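Local atomic coordinates of capsid protein (Turnip yellow mosaic virus, PDB entry 2FZ2), a protein that self-assembles in 180 copies into a T=3 icosahedral capsid that encloses the single-stranded RNA genome of the virus. Residues 12-18 against 135-139; 47-53 against 151-157; 74-80 against 126-132. All coordinates share one frame; numbering follows the deposited sequence.

Interaction 1: 12-18 against 135-139. Unlike the reference sequence in segment 135-139: Q138 (reference Asn). With nucleotides of chain A.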
# COMPACT_ATOMS: atom_id res chain seq x y z
N ARG D 12 -84.43 -47.03 -67.23
CA ARG D 12 -84.94 -45.78 -66.68
C ARG D 12 -84.28 -44.53 -67.22
O ARG D 12 -83.39 -44.59 -68.07
CB ARG D 12 -84.78 -45.77 -65.16
CG ARG D 12 -83.98 -46.94 -64.58
CD ARG D 12 -82.99 -46.52 -63.48
NE ARG D 12 -83.61 -45.70 -62.43
CZ ARG D 12 -84.33 -46.17 -61.42
NH1 ARG D 12 -84.54 -47.48 -61.29
NH2 ARG D 12 -84.84 -45.33 -60.52
N THR D 13 -84.74 -43.39 -66.72
CA THR D 13 -84.21 -42.07 -67.06
C THR D 13 -84.64 -41.08 -65.99
O THR D 13 -85.46 -41.38 -65.13
CB THR D 13 -84.69 -41.54 -68.41
OG1 THR D 13 -83.75 -40.57 -68.89
CG2 THR D 13 -86.03 -40.88 -68.26
N VAL D 14 -84.09 -39.88 -66.06
CA VAL D 14 -84.40 -38.89 -65.05
C VAL D 14 -85.58 -38.00 -65.41
O VAL D 14 -85.54 -37.24 -66.38
CB VAL D 14 -83.15 -38.04 -64.76
CG1 VAL D 14 -82.44 -37.72 -66.08
CG2 VAL D 14 -83.53 -36.79 -64.01
N THR D 15 -86.64 -38.14 -64.62
CA THR D 15 -87.86 -37.35 -64.80
C THR D 15 -88.54 -37.16 -63.43
O THR D 15 -88.81 -38.12 -62.70
CB THR D 15 -88.77 -38.04 -65.85
OG1 THR D 15 -89.80 -37.13 -66.26
CG2 THR D 15 -89.40 -39.26 -65.30
N VAL D 16 -88.78 -35.90 -63.08
CA VAL D 16 -89.37 -35.56 -61.79
C VAL D 16 -90.79 -35.11 -61.80
O VAL D 16 -91.33 -34.77 -62.84
CB VAL D 16 -88.61 -34.43 -61.10
CG1 VAL D 16 -88.32 -34.80 -59.63
CG2 VAL D 16 -87.36 -34.09 -61.88
N ALA D 17 -91.38 -35.06 -60.62
CA ALA D 17 -92.74 -34.60 -60.44
C ALA D 17 -92.65 -33.42 -59.49
O ALA D 17 -91.69 -33.31 -58.72
CB ALA D 17 -93.58 -35.70 -59.83
N THR D 18 -93.63 -32.53 -59.56
CA THR D 18 -93.65 -31.38 -58.66
C THR D 18 -94.64 -31.84 -57.61
O THR D 18 -95.73 -32.30 -57.95
CB THR D 18 -94.16 -30.07 -59.35
OG1 THR D 18 -95.12 -30.41 -60.36
CG2 THR D 18 -92.97 -29.27 -60.00
N GLU D 135 -88.82 -43.12 -58.38
CA GLU D 135 -87.76 -42.13 -58.57
C GLU D 135 -88.22 -41.22 -59.71
O GLU D 135 -88.05 -40.00 -59.67
CB GLU D 135 -86.44 -42.87 -58.91
CG GLU D 135 -85.88 -43.79 -57.76
CD GLU D 135 -86.46 -45.24 -57.71
OE1 GLU D 135 -86.76 -45.81 -58.79
OE2 GLU D 135 -86.62 -45.81 -56.60
N MET D 136 -88.85 -41.83 -60.70
CA MET D 136 -89.33 -41.10 -61.86
C MET D 136 -90.85 -41.16 -62.01
O MET D 136 -91.39 -41.27 -63.12
CB MET D 136 -88.63 -41.63 -63.11
CG MET D 136 -89.14 -42.96 -63.65
SD MET D 136 -87.94 -43.69 -64.82
CE MET D 136 -86.51 -43.71 -63.76
N MET D 137 -91.53 -41.08 -60.88
CA MET D 137 -92.98 -41.09 -60.87
C MET D 137 -93.44 -40.14 -59.80
O MET D 137 -92.63 -39.43 -59.18
CB MET D 137 -93.53 -42.46 -60.52
CG MET D 137 -93.20 -43.52 -61.51
SD MET D 137 -94.61 -43.84 -62.50
CE MET D 137 -93.80 -44.43 -64.02
N GLN D 138 -94.74 -40.15 -59.59
CA GLN D 138 -95.37 -39.30 -58.59
C GLN D 138 -95.78 -40.17 -57.43
O GLN D 138 -96.87 -40.74 -57.44
CB GLN D 138 -96.60 -38.64 -59.19
CG GLN D 138 -96.59 -37.17 -59.06
CD GLN D 138 -96.59 -36.74 -57.62
OE1 GLN D 138 -96.95 -35.61 -57.31
NE2 GLN D 138 -96.18 -37.65 -56.72
N PRO D 139 -94.93 -40.27 -56.41
CA PRO D 139 -95.16 -41.08 -55.20
C PRO D 139 -96.44 -40.83 -54.41
O PRO D 139 -97.00 -41.75 -53.82
CB PRO D 139 -93.92 -40.85 -54.34
CG PRO D 139 -93.26 -39.63 -54.93
CD PRO D 139 -93.63 -39.58 -56.37
P C A 2 -79.10 -46.27 -70.15
OP1 C A 2 -79.96 -45.58 -71.14
OP2 C A 2 -77.62 -46.08 -70.22
O5' C A 2 -79.57 -45.78 -68.71
C5' C A 2 -79.12 -44.52 -68.21
C4' C A 2 -79.94 -44.11 -67.01
O4' C A 2 -79.95 -45.23 -66.08
C3' C A 2 -79.40 -42.92 -66.22
O3' C A 2 -79.84 -41.65 -66.78
C2' C A 2 -79.97 -43.21 -64.84
O2' C A 2 -81.35 -42.89 -64.79
C1' C A 2 -79.82 -44.74 -64.75
N1 C A 2 -78.56 -45.28 -64.16
C2 C A 2 -78.61 -45.82 -62.85
O2 C A 2 -79.70 -45.85 -62.24
N3 C A 2 -77.47 -46.30 -62.29
C4 C A 2 -76.32 -46.26 -62.97
N4 C A 2 -75.23 -46.73 -62.36
C5 C A 2 -76.24 -45.73 -64.29
C6 C A 2 -77.37 -45.26 -64.84
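R12 and E135 form a salt bridge beside the packaged RNA, and it is the one hydrogen bond between two loop segments that otherwise only pack. R12 NH2 donates to E135 OE1 at 2.6 Å, in the plane of the guanidinium but from above the carboxylate plane, the two planes being turned 40° apart. The bend of R12 at chi2 (137°) carries CD to within 3.6 Å of O2 of the cytidine C2 of chain A, and the bend at chi3 (50°) then turns the guanidinium toward E135. The glutamate bends at chi2 to meet it.

Further along, M136 lies across T15 at about a right angle, its CB 3.3 Å from T15 CG2. T15 O accepts a CA-H...O contact from M136 CA at 3.1 Å. T15 OG1, by contrast, is bonded to P182 O of a second subunit. A17 CB rests 3.4 Å from CG of Q138, an asparagine in the reference sequence. The contact thus lies at a meeting of protein, RNA and neighbouring subunit. It fastens the connection between strands 2-7 and 30-42 onto the loop joining strand 128-131 to strand 140-142.

Interaction 2: 47-53 against 151-157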
# COMPACT_ATOMS: atom_id res chain seq x y z
N ALA D 47 -105.30 -60.91 -72.87
CA ALA D 47 -106.04 -59.91 -72.14
C ALA D 47 -105.02 -58.88 -71.76
O ALA D 47 -103.82 -59.11 -71.90
CB ALA D 47 -106.67 -60.50 -70.92
N GLU D 48 -105.49 -57.73 -71.30
CA GLU D 48 -104.58 -56.69 -70.90
C GLU D 48 -105.18 -55.93 -69.75
O GLU D 48 -106.38 -56.08 -69.46
CB GLU D 48 -104.29 -55.75 -72.08
CG GLU D 48 -105.50 -55.42 -72.94
CD GLU D 48 -105.48 -53.98 -73.42
OE1 GLU D 48 -105.04 -53.73 -74.57
OE2 GLU D 48 -105.91 -53.09 -72.64
N ALA D 49 -104.36 -55.14 -69.08
CA ALA D 49 -104.84 -54.36 -67.96
C ALA D 49 -103.95 -53.17 -67.69
O ALA D 49 -102.73 -53.25 -67.75
CB ALA D 49 -104.91 -55.23 -66.74
N SER D 50 -104.60 -52.04 -67.42
CA SER D 50 -103.88 -50.82 -67.11
C SER D 50 -104.54 -50.30 -65.88
O SER D 50 -105.78 -50.29 -65.78
CB SER D 50 -104.03 -49.77 -68.23
OG SER D 50 -104.82 -50.27 -69.31
N LEU D 51 -103.75 -49.88 -64.92
CA LEU D 51 -104.37 -49.35 -63.73
C LEU D 51 -103.53 -48.42 -62.87
O LEU D 51 -102.37 -48.67 -62.56
CB LEU D 51 -104.93 -50.48 -62.88
CG LEU D 51 -103.91 -51.14 -61.97
CD1 LEU D 51 -104.51 -52.35 -61.32
CD2 LEU D 51 -102.70 -51.50 -62.80
N THR D 52 -104.18 -47.31 -62.54
CA THR D 52 -103.64 -46.27 -61.71
C THR D 52 -103.57 -46.97 -60.37
O THR D 52 -104.60 -47.38 -59.82
CB THR D 52 -104.64 -45.13 -61.68
OG1 THR D 52 -105.95 -45.67 -61.94
CG2 THR D 52 -104.32 -44.10 -62.77
N ILE D 53 -102.37 -47.14 -59.85
CA ILE D 53 -102.20 -47.84 -58.59
C ILE D 53 -102.90 -47.11 -57.47
O ILE D 53 -103.60 -47.72 -56.65
CB ILE D 53 -100.71 -47.99 -58.23
CG1 ILE D 53 -100.22 -49.38 -58.61
CG2 ILE D 53 -100.50 -47.83 -56.75
CD1 ILE D 53 -99.94 -49.52 -60.06
N PRO D 151 -98.25 -43.55 -60.12
CA PRO D 151 -97.95 -44.78 -60.86
C PRO D 151 -99.16 -45.45 -61.47
O PRO D 151 -100.23 -45.51 -60.85
CB PRO D 151 -97.27 -45.66 -59.82
CG PRO D 151 -96.82 -44.69 -58.75
CD PRO D 151 -97.88 -43.66 -58.71
N LYS D 152 -98.95 -45.94 -62.69
CA LYS D 152 -99.95 -46.63 -63.49
C LYS D 152 -99.25 -47.89 -63.99
O LYS D 152 -98.10 -47.83 -64.43
CB LYS D 152 -100.35 -45.76 -64.69
CG LYS D 152 -101.47 -46.29 -65.61
CD LYS D 152 -101.49 -45.50 -66.94
CE LYS D 152 -102.91 -45.19 -67.45
NZ LYS D 152 -102.98 -45.00 -68.95
N LEU D 153 -99.91 -49.03 -63.91
CA LEU D 153 -99.25 -50.24 -64.37
C LEU D 153 -99.90 -50.81 -65.61
O LEU D 153 -101.12 -50.96 -65.68
CB LEU D 153 -99.24 -51.29 -63.27
CG LEU D 153 -98.71 -52.64 -63.71
CD1 LEU D 153 -97.21 -52.69 -63.52
CD2 LEU D 153 -99.37 -53.72 -62.91
N LEU D 154 -99.06 -51.14 -66.59
CA LEU D 154 -99.54 -51.69 -67.84
C LEU D 154 -99.17 -53.14 -67.97
O LEU D 154 -97.99 -53.49 -67.83
CB LEU D 154 -98.94 -50.92 -69.00
CG LEU D 154 -99.41 -49.47 -69.06
CD1 LEU D 154 -98.79 -48.76 -70.24
CD2 LEU D 154 -100.92 -49.46 -69.17
N ILE D 155 -100.15 -53.99 -68.23
CA ILE D 155 -99.89 -55.42 -68.40
C ILE D 155 -100.50 -55.98 -69.68
O ILE D 155 -101.66 -55.70 -69.99
CB ILE D 155 -100.47 -56.27 -67.26
CG1 ILE D 155 -99.93 -55.81 -65.91
CG2 ILE D 155 -100.13 -57.72 -67.51
CD1 ILE D 155 -98.46 -55.94 -65.80
N SER D 156 -99.73 -56.79 -70.39
CA SER D 156 -100.22 -57.37 -71.63
C SER D 156 -100.04 -58.88 -71.59
O SER D 156 -98.96 -59.38 -71.27
CB SER D 156 -99.47 -56.76 -72.82
OG SER D 156 -98.56 -57.68 -73.42
N ILE D 157 -101.11 -59.61 -71.91
CA ILE D 157 -101.03 -61.06 -71.92
C ILE D 157 -101.31 -61.60 -73.30
O ILE D 157 -102.26 -61.18 -73.97
CB ILE D 157 -102.04 -61.70 -70.96
CG1 ILE D 157 -101.84 -61.16 -69.55
CG2 ILE D 157 -101.87 -63.20 -70.94
CD1 ILE D 157 -100.45 -61.28 -69.07
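A47 and I157 begin a regular antiparallel pairing of strands 47-52 and 151-157, whose axes approach to 4.5 Å with their directions 174° apart. A47 with I157, A49 with I155 and L51 with L153 are hydrogen-bonded pairs, each joined by two N-H...O bonds; E48 with S156, S50 with L154 and T52 with K152 are the non-hydrogen-bonded pairs between and beyond them. I155 N reaches A49 O at 2.7 Å, and L153 N reaches L51 O at 2.8 Å. Past the last pair, I53 N still donates to P151 O at 2.9 Å, although I53 has already left the strand.

Alternation of the chain sorts the side chains. On the face carrying A47, A49 and L51, leucine meets leucine: L51 and L153 run side by side and point the same way, with L51 CD2 3.5 Å from L153 CB. The L51 branch reaches its neighbour because CG sits between the backbone N and carbonyl carbon (chi1 83°). I53 CD1 comes to the same L153 CB, at 3.7 Å, so that carbon is touched by two apolar side chains. L153 also touches V76 of the opposing sheet and, with I53, W95 of strand 89-97.

The face with E48, S50 and T52 is more polar. There L154 CD2 lies against S50 CB at 3.3 Å, K152 NZ is bonded to S100 O, and P104 packs on E48, S50 and L154. The arrangement is the C-H strand pairing of a viral jelly roll, at one edge of its CHEF sheet, where strand C is outermost within the chain.

Interaction 3: 74-80 against 126-132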
# COMPACT_ATOMS: atom_id res chain seq x y z
N LEU D 74 -92.75 -49.87 -54.31
CA LEU D 74 -93.80 -50.51 -55.08
C LEU D 74 -93.24 -51.35 -56.21
O LEU D 74 -92.31 -50.93 -56.90
CB LEU D 74 -94.72 -49.45 -55.66
CG LEU D 74 -95.59 -49.91 -56.83
CD1 LEU D 74 -96.63 -50.84 -56.27
CD2 LEU D 74 -96.24 -48.73 -57.53
N TRP D 75 -93.80 -52.54 -56.40
CA TRP D 75 -93.36 -53.40 -57.47
C TRP D 75 -94.48 -54.33 -57.84
O TRP D 75 -95.50 -54.39 -57.16
CB TRP D 75 -92.15 -54.22 -57.05
CG TRP D 75 -92.48 -55.25 -56.03
CD1 TRP D 75 -92.92 -56.53 -56.25
CD2 TRP D 75 -92.42 -55.09 -54.61
NE1 TRP D 75 -93.15 -57.17 -55.05
CE2 TRP D 75 -92.85 -56.30 -54.03
CE3 TRP D 75 -92.05 -54.03 -53.77
CZ2 TRP D 75 -92.92 -56.48 -52.66
CZ3 TRP D 75 -92.12 -54.21 -52.41
CH2 TRP D 75 -92.55 -55.42 -51.86
N VAL D 76 -94.27 -55.08 -58.91
CA VAL D 76 -95.27 -56.02 -59.37
C VAL D 76 -94.58 -57.37 -59.49
O VAL D 76 -93.42 -57.46 -59.91
CB VAL D 76 -95.80 -55.62 -60.73
CG1 VAL D 76 -94.64 -55.26 -61.64
CG2 VAL D 76 -96.63 -56.75 -61.33
N THR D 77 -95.31 -58.41 -59.14
CA THR D 77 -94.77 -59.75 -59.21
C THR D 77 -95.55 -60.64 -60.14
O THR D 77 -96.79 -60.61 -60.18
CB THR D 77 -94.80 -60.44 -57.85
OG1 THR D 77 -94.51 -59.51 -56.79
CG2 THR D 77 -93.83 -61.58 -57.87
N ILE D 78 -94.84 -61.46 -60.90
CA ILE D 78 -95.51 -62.40 -61.77
C ILE D 78 -95.28 -63.73 -61.09
O ILE D 78 -94.13 -64.13 -60.89
CB ILE D 78 -94.87 -62.48 -63.14
CG1 ILE D 78 -94.74 -61.08 -63.72
CG2 ILE D 78 -95.68 -63.40 -64.02
CD1 ILE D 78 -94.76 -61.03 -65.22
N HIS D 79 -96.36 -64.40 -60.72
CA HIS D 79 -96.22 -65.68 -60.05
C HIS D 79 -96.62 -66.75 -61.00
O HIS D 79 -97.80 -66.88 -61.34
CB HIS D 79 -97.09 -65.72 -58.82
CG HIS D 79 -96.82 -64.61 -57.86
ND1 HIS D 79 -97.36 -63.35 -58.01
CD2 HIS D 79 -96.07 -64.57 -56.73
CE1 HIS D 79 -96.96 -62.58 -57.02
NE2 HIS D 79 -96.18 -63.29 -56.23
N PRO D 80 -95.65 -67.54 -61.46
CA PRO D 80 -96.01 -68.60 -62.39
C PRO D 80 -96.78 -69.65 -61.62
O PRO D 80 -96.50 -69.88 -60.45
CB PRO D 80 -94.65 -69.09 -62.91
CG PRO D 80 -93.64 -68.04 -62.44
CD PRO D 80 -94.22 -67.53 -61.16
N SER D 126 -89.35 -69.05 -61.99
CA SER D 126 -89.07 -68.30 -60.78
C SER D 126 -90.00 -67.09 -60.90
O SER D 126 -90.25 -66.60 -62.01
CB SER D 126 -87.61 -67.85 -60.77
OG SER D 126 -86.79 -68.78 -60.08
N PRO D 127 -90.56 -66.62 -59.79
CA PRO D 127 -91.45 -65.45 -59.84
C PRO D 127 -90.68 -64.18 -60.19
O PRO D 127 -89.60 -63.93 -59.64
CB PRO D 127 -92.05 -65.40 -58.44
CG PRO D 127 -91.07 -66.07 -57.58
CD PRO D 127 -90.43 -67.15 -58.43
N LEU D 128 -91.24 -63.39 -61.11
CA LEU D 128 -90.63 -62.16 -61.62
C LEU D 128 -90.98 -60.86 -60.94
O LEU D 128 -92.13 -60.63 -60.54
CB LEU D 128 -90.99 -62.00 -63.08
CG LEU D 128 -89.84 -61.77 -64.04
CD1 LEU D 128 -88.52 -61.95 -63.33
CD2 LEU D 128 -89.99 -62.75 -65.17
N ILE D 129 -90.01 -59.97 -60.86
CA ILE D 129 -90.26 -58.70 -60.20
C ILE D 129 -89.79 -57.43 -60.89
O ILE D 129 -88.61 -57.27 -61.23
CB ILE D 129 -89.65 -58.70 -58.81
CG1 ILE D 129 -90.00 -59.98 -58.07
CG2 ILE D 129 -90.15 -57.49 -58.05
CD1 ILE D 129 -91.20 -59.86 -57.17
N VAL D 130 -90.72 -56.50 -61.07
CA VAL D 130 -90.35 -55.24 -61.66
C VAL D 130 -90.63 -54.15 -60.66
O VAL D 130 -91.79 -53.78 -60.43
CB VAL D 130 -91.12 -54.97 -62.95
CG1 VAL D 130 -90.47 -53.83 -63.71
CG2 VAL D 130 -91.12 -56.19 -63.80
N LYS D 131 -89.57 -53.67 -60.02
CA LYS D 131 -89.75 -52.61 -59.05
C LYS D 131 -90.24 -51.43 -59.87
O LYS D 131 -89.81 -51.25 -61.02
CB LYS D 131 -88.42 -52.25 -58.33
CG LYS D 131 -88.00 -53.21 -57.18
CD LYS D 131 -87.40 -52.53 -55.90
CE LYS D 131 -87.21 -53.55 -54.71
NZ LYS D 131 -86.35 -53.13 -53.54
N CYS D 132 -91.17 -50.68 -59.32
CA CYS D 132 -91.63 -49.49 -59.99
C CYS D 132 -90.62 -48.44 -59.56
O CYS D 132 -90.22 -48.39 -58.40
CB CYS D 132 -93.02 -49.07 -59.53
SG CYS D 132 -93.43 -47.42 -60.16
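W75 and I129 pack side by side, W75 CD1 lying 3.4 Å from I129 CG2. I129 holds CG2 anti to its N and CG1 anti to its carbonyl carbon (chi1 -47°), sending CG2 to W75 and CD1 to T77 CG2, 3.2 Å away, bridging two residues of the adjacent strand. On the other face V76 CG1 lies 3.8 Å from V130 CB and I78 CB 3.9 Å from L128 CB, each pair pointing the same way. L74 CD2 rests on C132 CB at one end, and P80 meets P127 at the other.

V76 with V130 and I78 with L128 are antiparallel hydrogen-bonded pairs, and C132 N donates to L74 O at 2.7 Å. The I78 N bond to L128 O lies in the carbonyl plane, on a lone pair. W75 NE1 makes a weak bond to T77 OG1, at the edge of the indole ring.

In the next shell W95 of the facing sheet donates its NE1 to V130 O, a carbonyl that also accepts V76 N. H79 ND1 is bonded to I170 O on strand 169-182. All hydrogen bonds between the segments are backbone to backbone, so cohesion rests on strand pairing and apolar fit, without charge pairs.

From the N terminus, the first segment met is 12-18, which waits until 135-139 for its partner; interaction 1 so closes the longest loop. Segment 47-53 follows inside it but pairs with 151-157, beyond 135-139, and interactions 1 and 2 therefore cross. Interaction 3, joining 74-80 to 126-132, closes within both loops. In fold terms interaction 3 pairs strands D and G of the jelly roll's BIDG sheet, interaction 2 pairs C and H of the CHEF sheet, and interaction 1 pins the N-terminal arm. L153 packs on V76 between the sheets, while M137 touches both P151 and C132, bringing all three contacts together.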